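Cell division control protein 45 cdc45 putative (Entamoeba histolytica, PDB 6CC2) is probably a component of the eukaryotic CMG replicative helicase, in which Cdc45 joins Mcm2-7 and GINS to unwind chromosomal DNA during replication. Local coordinates at residues A471-D474 / T479-I482; S417-N422 / F429-D434; V408-I413 / I439-P444. All blocks are in the same frame, centred on the assembly; numbering follows the deposited sequence. Where two conformers were deposited one is given.

Interaction 1 of 3, residues A471-D474 / T479-I482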
loop_
_atom_site.group_PDB
_atom_site.type_symbol
_atom_site.label_atom_id
_atom_site.label_comp_id
_atom_site.label_asym_id
_atom_site.label_seq_id
_atom_site.Cartn_x
_atom_site.Cartn_y
_atom_site.Cartn_z
ATOM N N ALA A 471 -16.239 14.183 -5.765
ATOM C CA ALA A 471 -17.700 14.068 -5.725
ATOM C C ALA A 471 -18.198 13.433 -7.014
ATOM O O ALA A 471 -17.929 13.953 -8.104
ATOM C CB ALA A 471 -18.338 15.441 -5.549
ATOM N N VAL A 472 -18.942 12.334 -6.892
ATOM C CA VAL A 472 -19.462 11.613 -8.045
ATOM C C VAL A 472 -20.972 11.561 -7.970
ATOM O O VAL A 472 -21.531 11.139 -6.946
ATOM C CB VAL A 472 -18.879 10.186 -8.143
ATOM C CG1 VAL A 472 -19.340 9.518 -9.467
ATOM C CG2 VAL A 472 -17.350 10.214 -8.031
ATOM N N LEU A 473 -21.626 11.958 -9.065
ATOM C CA LEU A 473 -23.077 11.958 -9.114
ATOM C C LEU A 473 -23.617 10.540 -9.033
ATOM O O LEU A 473 -23.194 9.661 -9.777
ATOM C CB LEU A 473 -23.548 12.631 -10.407
ATOM C CG LEU A 473 -25.056 12.619 -10.635
ATOM C CD1 LEU A 473 -25.788 13.463 -9.610
ATOM C CD2 LEU A 473 -25.381 13.084 -12.050
ATOM N N ASP A 474 -24.560 10.323 -8.119
ATOM C CA ASP A 474 -25.400 9.133 -8.080
ATOM C C ASP A 474 -26.777 9.619 -8.511
ATOM O O ASP A 474 -27.574 10.086 -7.691
ATOM C CB ASP A 474 -25.418 8.502 -6.691
ATOM C CG ASP A 474 -26.194 7.205 -6.657
ATOM O OD1 ASP A 474 -27.121 7.022 -7.482
ATOM O OD2 ASP A 474 -25.880 6.366 -5.789
ATOM N N THR A 479 -27.917 12.257 -5.406
ATOM C CA THR A 479 -26.886 12.620 -4.458
ATOM C C THR A 479 -25.546 12.707 -5.172
ATOM O O THR A 479 -25.387 12.248 -6.311
ATOM C CB THR A 479 -26.756 11.584 -3.335
ATOM O OG1 THR A 479 -26.385 10.317 -3.908
ATOM C CG2 THR A 479 -28.067 11.441 -2.553
ATOM N N PHE A 480 -24.582 13.295 -4.487
ATOM C CA PHE A 480 -23.164 13.090 -4.782
ATOM C C PHE A 480 -22.573 12.215 -3.690
ATOM O O PHE A 480 -22.760 12.491 -2.495
ATOM C CB PHE A 480 -22.380 14.400 -4.845
ATOM C CG PHE A 480 -22.609 15.192 -6.118
ATOM C CD1 PHE A 480 -21.866 14.919 -7.245
ATOM C CD2 PHE A 480 -23.575 16.191 -6.173
ATOM C CE1 PHE A 480 -22.076 15.619 -8.404
ATOM C CE2 PHE A 480 -23.788 16.898 -7.340
ATOM C CZ PHE A 480 -23.040 16.618 -8.451
ATOM N N VAL A 481 -21.866 11.159 -4.100
ATOM C CA VAL A 481 -20.974 10.457 -3.200
ATOM C C VAL A 481 -19.716 11.298 -3.071
ATOM O O VAL A 481 -19.171 11.740 -4.079
ATOM C CB VAL A 481 -20.659 9.051 -3.727
ATOM C CG1 VAL A 481 -19.756 8.310 -2.767
ATOM C CG2 VAL A 481 -21.953 8.283 -3.912
ATOM N N ILE A 482 -19.288 11.563 -1.834
ATOM C CA ILE A 482 -18.120 12.392 -1.568
ATOM C C ILE A 482 -17.050 11.518 -0.922
ATOM O O ILE A 482 -17.285 10.922 0.143
ATOM C CB ILE A 482 -18.443 13.574 -0.631
ATOM C CG1 ILE A 482 -19.701 14.302 -1.062
ATOM C CG2 ILE A 482 -17.228 14.520 -0.569
ATOM C CD1 ILE A 482 -19.580 14.985 -2.356
#
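Ala-471 faces Ile-482 as a non-hydrogen-bonded antiparallel pair of the hairpin formed by strands 468-474 and 479-485. Its methyl CB lies 3.5 Å from CD1 of Ile-482, tighter than usual carbon contact. Ile-482 keeps CG1 beside its own backbone N (chi1 -47°), and the chain then turns its terminal methyl back over the alanine. On the backbone, the CA of Ala-471 makes a C-H...O contact with the carbonyl O of Val-481. Val-472 follows as a hydrogen-bonded pair with Val-481, bonded both ways: Val-472 N gives to Val-481 O, and Val-481 N to Val-472 O, each at 2.9 Å. Both valines point to the opposite face from Ala-471. Leu-473 returns to the alanine's face and meets Phe-480. Its CD1 sits over one face of the ring, and its CB is 3.9 Å from ring atom CE1. The ring reaches back beside the first strand's backbone, its CD1 3.5 Å from Leu-473 N, with its edge turned in plane toward Val-472 N. Asp-474 closes the pairing with Thr-479: Asp-474 N bonds Thr-479 O at 2.8 Å, and the returning bond from Thr-479 N to Asp-474 O is stretched to 3.2 Å. Their side chains run side by side, but their polar ends part company: OG1 of Thr-479 bonds OE2 of Glu-523 on the neighbouring strand 519-525, while OD1 of Asp-474 accepts a hydrogen bond from the backbone N of Lys-477 in the turn. The contact thus divides by face: Ala-471, Leu-473, Phe-480 and Ile-482 supply an apolar side covered partly by helix 529-537, and Asp-474 OD1 and Thr-479 OG1, at the turn end of the valine face, bond to separate partners.

Interaction 2 of 3, residues S417-N422 / F429-D434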
loop_
_atom_site.group_PDB
_atom_site.type_symbol
_atom_site.label_atom_id
_atom_site.label_comp_id
_atom_site.label_asym_id
_atom_site.label_seq_id
_atom_site.Cartn_x
_atom_site.Cartn_y
_atom_site.Cartn_z
ATOM N N SER A 417 -10.973 17.329 -18.571
ATOM C CA SER A 417 -12.318 17.856 -18.747
ATOM C C SER A 417 -13.020 18.176 -17.443
ATOM O O SER A 417 -13.820 19.117 -17.405
ATOM C CB SER A 417 -13.183 16.852 -19.526
ATOM O OG SER A 417 -12.550 16.445 -20.727
ATOM N N GLY A 418 -12.732 17.429 -16.383
ATOM C CA GLY A 418 -13.484 17.535 -15.147
ATOM C C GLY A 418 -13.383 18.906 -14.504
ATOM O O GLY A 418 -12.568 19.761 -14.856
ATOM N N SER A 419 -14.262 19.112 -13.526
ATOM C CA SER A 419 -14.271 20.340 -12.734
ATOM C C SER A 419 -13.402 20.103 -11.498
ATOM O O SER A 419 -13.887 19.844 -10.398
ATOM C CB SER A 419 -15.696 20.718 -12.354
ATOM O OG SER A 419 -16.578 20.541 -13.447
ATOM N N CYS A 420 -12.096 20.228 -11.695
ATOM C CA CYS A 420 -11.108 19.985 -10.648
ATOM C C CYS A 420 -10.387 21.281 -10.305
ATOM O O CYS A 420 -9.903 21.991 -11.197
ATOM C CB CYS A 420 -10.104 18.921 -11.091
ATOM S SG CYS A 420 -9.123 18.220 -9.742
ATOM N N PHE A 421 -10.329 21.596 -9.013
ATOM C CA PHE A 421 -9.717 22.832 -8.550
ATOM C C PHE A 421 -8.826 22.579 -7.338
ATOM O O PHE A 421 -9.014 21.614 -6.596
ATOM C CB PHE A 421 -10.762 23.876 -8.166
ATOM C CG PHE A 421 -11.739 24.192 -9.259
ATOM C CD1 PHE A 421 -11.440 25.155 -10.212
ATOM C CD2 PHE A 421 -12.959 23.537 -9.331
ATOM C CE1 PHE A 421 -12.338 25.452 -11.221
ATOM C CE2 PHE A 421 -13.861 23.833 -10.339
ATOM C CZ PHE A 421 -13.547 24.789 -11.284
ATOM N N ASN A 422 -7.856 23.479 -7.139
ATOM C CA ASN A 422 -7.018 23.494 -5.927
ATOM C C ASN A 422 -7.565 24.583 -5.012
ATOM O O ASN A 422 -7.545 25.770 -5.336
ATOM C CB ASN A 422 -5.549 23.725 -6.289
ATOM C CG ASN A 422 -4.656 23.941 -5.081
ATOM O OD1 ASN A 422 -5.118 24.153 -3.963
ATOM N ND2 ASN A 422 -3.348 23.904 -5.318
ATOM N N PHE A 429 -10.343 19.474 -5.257
ATOM C CA PHE A 429 -11.752 19.091 -5.279
ATOM C C PHE A 429 -12.131 18.875 -6.733
ATOM O O PHE A 429 -11.835 19.722 -7.586
ATOM C CB PHE A 429 -12.662 20.174 -4.672
ATOM C CG PHE A 429 -14.079 19.732 -4.519
ATOM C CD1 PHE A 429 -14.936 19.713 -5.617
ATOM C CD2 PHE A 429 -14.558 19.332 -3.300
ATOM C CE1 PHE A 429 -16.262 19.279 -5.463
ATOM C CE2 PHE A 429 -15.865 18.883 -3.148
ATOM C CZ PHE A 429 -16.702 18.848 -4.243
ATOM N N CYS A 430 -12.790 17.748 -7.005
ATOM C CA CYS A 430 -13.249 17.447 -8.348
ATOM C C CYS A 430 -14.653 16.868 -8.256
ATOM O O CYS A 430 -14.916 16.030 -7.401
ATOM C CB CYS A 430 -12.347 16.450 -9.034
ATOM S SG CYS A 430 -12.702 16.352 -10.793
ATOM N N SER A 431 -15.540 17.310 -9.134
ATOM C CA SER A 431 -16.895 16.778 -9.174
ATOM C C SER A 431 -17.191 16.261 -10.572
ATOM O O SER A 431 -16.783 16.860 -11.564
ATOM C CB SER A 431 -17.949 17.823 -8.748
ATOM O OG SER A 431 -18.045 18.890 -9.627
ATOM N N VAL A 432 -17.874 15.129 -10.624
ATOM C CA VAL A 432 -18.175 14.407 -11.849
ATOM C C VAL A 432 -19.673 14.229 -11.896
ATOM O O VAL A 432 -20.254 13.613 -10.987
ATOM C CB VAL A 432 -17.472 13.033 -11.883
ATOM C CG1 VAL A 432 -17.825 12.300 -13.163
ATOM C CG2 VAL A 432 -15.974 13.201 -11.744
ATOM N N SER A 433 -20.311 14.774 -12.947
ATOM C CA SER A 433 -21.733 14.548 -13.140
ATOM C C SER A 433 -22.040 14.189 -14.584
ATOM O O SER A 433 -23.138 14.421 -15.073
ATOM C CB SER A 433 -22.560 15.744 -12.682
ATOM O OG SER A 433 -22.141 16.913 -13.335
ATOM N N ASP A 434 -21.053 13.653 -15.289
ATOM C CA ASP A 434 -21.273 13.128 -16.643
ATOM C C ASP A 434 -21.909 11.748 -16.537
ATOM O O ASP A 434 -21.501 10.941 -15.693
ATOM C CB ASP A 434 -19.948 13.075 -17.408
ATOM C CG ASP A 434 -19.750 11.777 -18.169
ATOM O OD1 ASP A 434 -19.586 10.722 -17.523
ATOM O OD2 ASP A 434 -19.743 11.815 -19.418
HETATM O O HOH W 1 -16.512 21.130 -8.820
#
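Phe-421 and Phe-429 form a hydrogen-bonded antiparallel pair, with Phe-421 N on Phe-429 O at 2.8 Å and Phe-429 N on Phe-421 O at 2.9 Å. The strands run almost exactly antiparallel, at 171°. At Cys-420 and Cys-430, a non-hydrogen-bonded pair, the two CA atoms approach to 4.0 Å. Beyond them the pairing weakens: Ser-431 N reaches Ser-419 O at 3.3 Å from above the carbonyl plane, and no bond returns. The same oxygen also receives a C-H...O contact from the CA of Cys-430 and a weak bond from a water. Strands 419-423 and 427-432 make a beta hairpin at one margin of the mixed six-stranded sheet, with 419-423 outermost and 427-432 lying against 468-474. Cys-420 and Cys-430 point to one face and form a disulfide in this crystal. Cys-420 is deposited in two conformers, however, and in the one described its SG is 4.2 Å from SG of Cys-430, too far for a bond; presumably the other conformer is the bonded one. SG of Cys-430 lies anti to its backbone N, and its 3.7 Å approach to CB of Cys-420 is provisional for the same reason. The opposite face carries the serines and phenylalanines. OG of Ser-431, held between its own N and carbonyl carbon (chi1 66°), bonds the water at 2.8 Å, forming a loose bridge to the Ser-419 carbonyl. The Phe-429 side chain is buried against Leu-529, Tyr-532 and Leu-536 of helix 529-537, whereas Phe-421, on the outermost strand, is exposed.

Interaction 3 of 3, residues V408-I413 / I439-P444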
loop_
_atom_site.group_PDB
_atom_site.type_symbol
_atom_site.label_atom_id
_atom_site.label_comp_id
_atom_site.label_asym_id
_atom_site.label_seq_id
_atom_site.Cartn_x
_atom_site.Cartn_y
_atom_site.Cartn_z
ATOM N N VAL A 408 -6.711 4.827 -15.157
ATOM C CA VAL A 408 -5.936 5.752 -15.986
ATOM C C VAL A 408 -6.814 6.345 -17.078
ATOM O O VAL A 408 -6.816 7.563 -17.312
ATOM C CB VAL A 408 -4.697 5.044 -16.566
ATOM C CG1 VAL A 408 -4.078 5.896 -17.699
ATOM C CG2 VAL A 408 -3.693 4.788 -15.492
ATOM N N GLU A 409 -7.602 5.499 -17.746
ATOM C CA GLU A 409 -8.477 5.996 -18.806
ATOM C C GLU A 409 -9.441 7.054 -18.273
ATOM O O GLU A 409 -9.567 8.149 -18.841
ATOM C CB GLU A 409 -9.246 4.835 -19.433
ATOM C CG GLU A 409 -10.246 5.264 -20.511
ATOM C CD GLU A 409 -10.992 4.089 -21.113
ATOM O OE1 GLU A 409 -10.612 3.649 -22.218
ATOM O OE2 GLU A 409 -11.949 3.601 -20.472
ATOM N N THR A 410 -10.165 6.732 -17.188
ATOM C CA THR A 410 -11.093 7.706 -16.623
ATOM C C THR A 410 -10.342 8.925 -16.097
ATOM O O THR A 410 -10.769 10.071 -16.307
ATOM C CB THR A 410 -11.888 7.050 -15.485
ATOM O OG1 THR A 410 -12.565 5.885 -15.966
ATOM C CG2 THR A 410 -12.915 8.021 -14.893
ATOM N N GLY A 411 -9.222 8.695 -15.423
ATOM C CA GLY A 411 -8.540 9.772 -14.733
ATOM C C GLY A 411 -7.992 10.803 -15.695
ATOM O O GLY A 411 -8.075 12.011 -15.435
ATOM N N ILE A 412 -7.433 10.346 -16.811
ATOM C CA ILE A 412 -6.950 11.254 -17.842
ATOM C C ILE A 412 -8.076 12.164 -18.304
ATOM O O ILE A 412 -7.895 13.379 -18.439
ATOM C CB ILE A 412 -6.356 10.468 -19.024
ATOM C CG1 ILE A 412 -5.045 9.802 -18.613
ATOM C CG2 ILE A 412 -6.149 11.392 -20.223
ATOM C CD1 ILE A 412 -4.494 8.852 -19.665
ATOM N N ILE A 413 -9.256 11.585 -18.566
ATOM C CA ILE A 413 -10.395 12.394 -19.008
ATOM C C ILE A 413 -10.706 13.473 -17.980
ATOM O O ILE A 413 -10.885 14.650 -18.319
ATOM C CB ILE A 413 -11.620 11.499 -19.282
ATOM C CG1 ILE A 413 -11.342 10.570 -20.464
ATOM C CG2 ILE A 413 -12.863 12.333 -19.538
ATOM C CD1 ILE A 413 -12.379 9.471 -20.636
ATOM N N ILE A 439 -22.002 6.809 -13.505
ATOM C CA ILE A 439 -22.608 5.512 -13.226
ATOM C C ILE A 439 -21.524 4.492 -12.911
ATOM O O ILE A 439 -21.740 3.581 -12.112
ATOM C CB ILE A 439 -23.496 5.077 -14.413
ATOM C CG1 ILE A 439 -24.684 4.254 -13.922
ATOM C CG2 ILE A 439 -22.695 4.280 -15.420
ATOM C CD1 ILE A 439 -25.780 5.098 -13.284
ATOM N N ARG A 440 -20.330 4.658 -13.488
ATOM C CA ARG A 440 -19.246 3.702 -13.281
ATOM C C ARG A 440 -18.508 3.881 -11.957
ATOM O O ARG A 440 -17.897 2.922 -11.469
ATOM C CB ARG A 440 -18.235 3.812 -14.420
ATOM C CG ARG A 440 -18.782 3.366 -15.777
ATOM C CD ARG A 440 -17.826 3.759 -16.894
ATOM N NE ARG A 440 -16.448 3.416 -16.561
ATOM C CZ ARG A 440 -15.382 3.863 -17.215
ATOM N NH1 ARG A 440 -15.529 4.678 -18.251
ATOM N NH2 ARG A 440 -14.167 3.493 -16.829
ATOM N N PHE A 441 -18.544 5.069 -11.366
ATOM C CA PHE A 441 -17.766 5.339 -10.163
ATOM C C PHE A 441 -18.601 5.859 -8.999
ATOM O O PHE A 441 -18.038 6.351 -8.021
ATOM C CB PHE A 441 -16.636 6.325 -10.482
ATOM C CG PHE A 441 -15.526 5.712 -11.257
ATOM C CD1 PHE A 441 -14.488 5.051 -10.604
ATOM C CD2 PHE A 441 -15.525 5.752 -12.654
ATOM C CE1 PHE A 441 -13.467 4.449 -11.324
ATOM C CE2 PHE A 441 -14.497 5.160 -13.369
ATOM C CZ PHE A 441 -13.475 4.509 -12.704
ATOM N N LYS A 442 -19.927 5.711 -9.058
ATOM C CA LYS A 442 -20.770 6.223 -7.984
ATOM C C LYS A 442 -20.747 5.359 -6.730
ATOM O O LYS A 442 -21.200 5.819 -5.677
ATOM C CB LYS A 442 -22.225 6.328 -8.464
ATOM C CG LYS A 442 -22.836 5.014 -8.952
ATOM C CD LYS A 442 -24.341 5.146 -9.124
ATOM C CE LYS A 442 -24.973 3.852 -9.611
ATOM N NZ LYS A 442 -26.466 3.938 -9.603
ATOM N N THR A 443 -20.268 4.130 -6.812
ATOM C CA THR A 443 -20.200 3.318 -5.593
ATOM C C THR A 443 -18.969 3.702 -4.784
ATOM O O THR A 443 -17.919 4.003 -5.355
ATOM C CB THR A 443 -20.143 1.828 -5.926
ATOM O OG1 THR A 443 -18.908 1.543 -6.594
ATOM C CG2 THR A 443 -21.320 1.414 -6.793
ATOM N N PRO A 444 -19.052 3.685 -3.451
ATOM C CA PRO A 444 -17.896 4.130 -2.665
ATOM C C PRO A 444 -16.607 3.367 -2.968
ATOM O O PRO A 444 -15.555 4.000 -3.065
ATOM C CB PRO A 444 -18.356 3.907 -1.213
ATOM C CG PRO A 444 -19.860 4.093 -1.290
ATOM C CD PRO A 444 -20.252 3.461 -2.611
#
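Thr-410 meets Arg-440 and Phe-441 through torsions that turn the side chains into the space between two helices. In Thr-410 the hydroxyl OG1 stands beside its own backbone N (chi1 -57°), leaving CG2 anti to that N, and both branches face the aromatic ring of Phe-441, which comes from the opposite direction. Arg-440, otherwise extended, bends at its third torsion (chi3 47°), and the bend brings the guanidinium alongside Thr-410. The ring is touched mainly at CE2, which lies 3.3 Å from OG1 and 3.6 Å from CG2 of Thr-410, so both branches of the threonine bear on one ring corner. The approach to the ring is oblique. Helix 393-417, which leads into the outermost strand 419-423 of the mixed sheet, here meets residues of the short helix 435-441, which follows strand 427-432. The backbones stay well apart, with CA atoms of Thr-410 and Phe-441 separated by 9.6 Å, and the side chains span the gap. Leu-450 of helix 444-462 touches both Thr-410 and Phe-441 and so covers the junction from a third element. OG1 of Thr-410 is 3.0 Å from NH2 of Arg-440, yet the angle is too poor for a hydrogen bond; its partner is the carbonyl O of Asn-406, one turn earlier in the same helix. That bond helps fix the threonine's rotation. The side chain of Asn-406 also lies close to NH2 of Arg-440. Glu-409, exposed and with an extended chain, brings OE2 to 4.3 Å from the same NH2: beyond a salt bridge, though the opposite charges may still attract weakly.

In the fold
Interactions 1 and 2 belong to one mixed sheet, their centres about 11 Å apart. Strands 427-432 and 468-474 are parallel neighbours, joined by probable hydrogen bonds from Ala-471 N to Cys-430 O and from Val-432 N to Ala-471 O, each 2.8 Å. Helices 435-441 and 444-462 make the beta-alpha-beta crossover between them. Interaction 3, centred about 12 Å from interaction 1, closes the loop within which interaction 2 is nested; its Lys-442 and Phe-441 pack on the valine face of 471-474 / 479-482. The topology is consistent with the C-terminal DHHA1-like domain of Cdc45. Ethanediol molecules near Thr-479 and Cys-420 probably come from the crystallisation liquor.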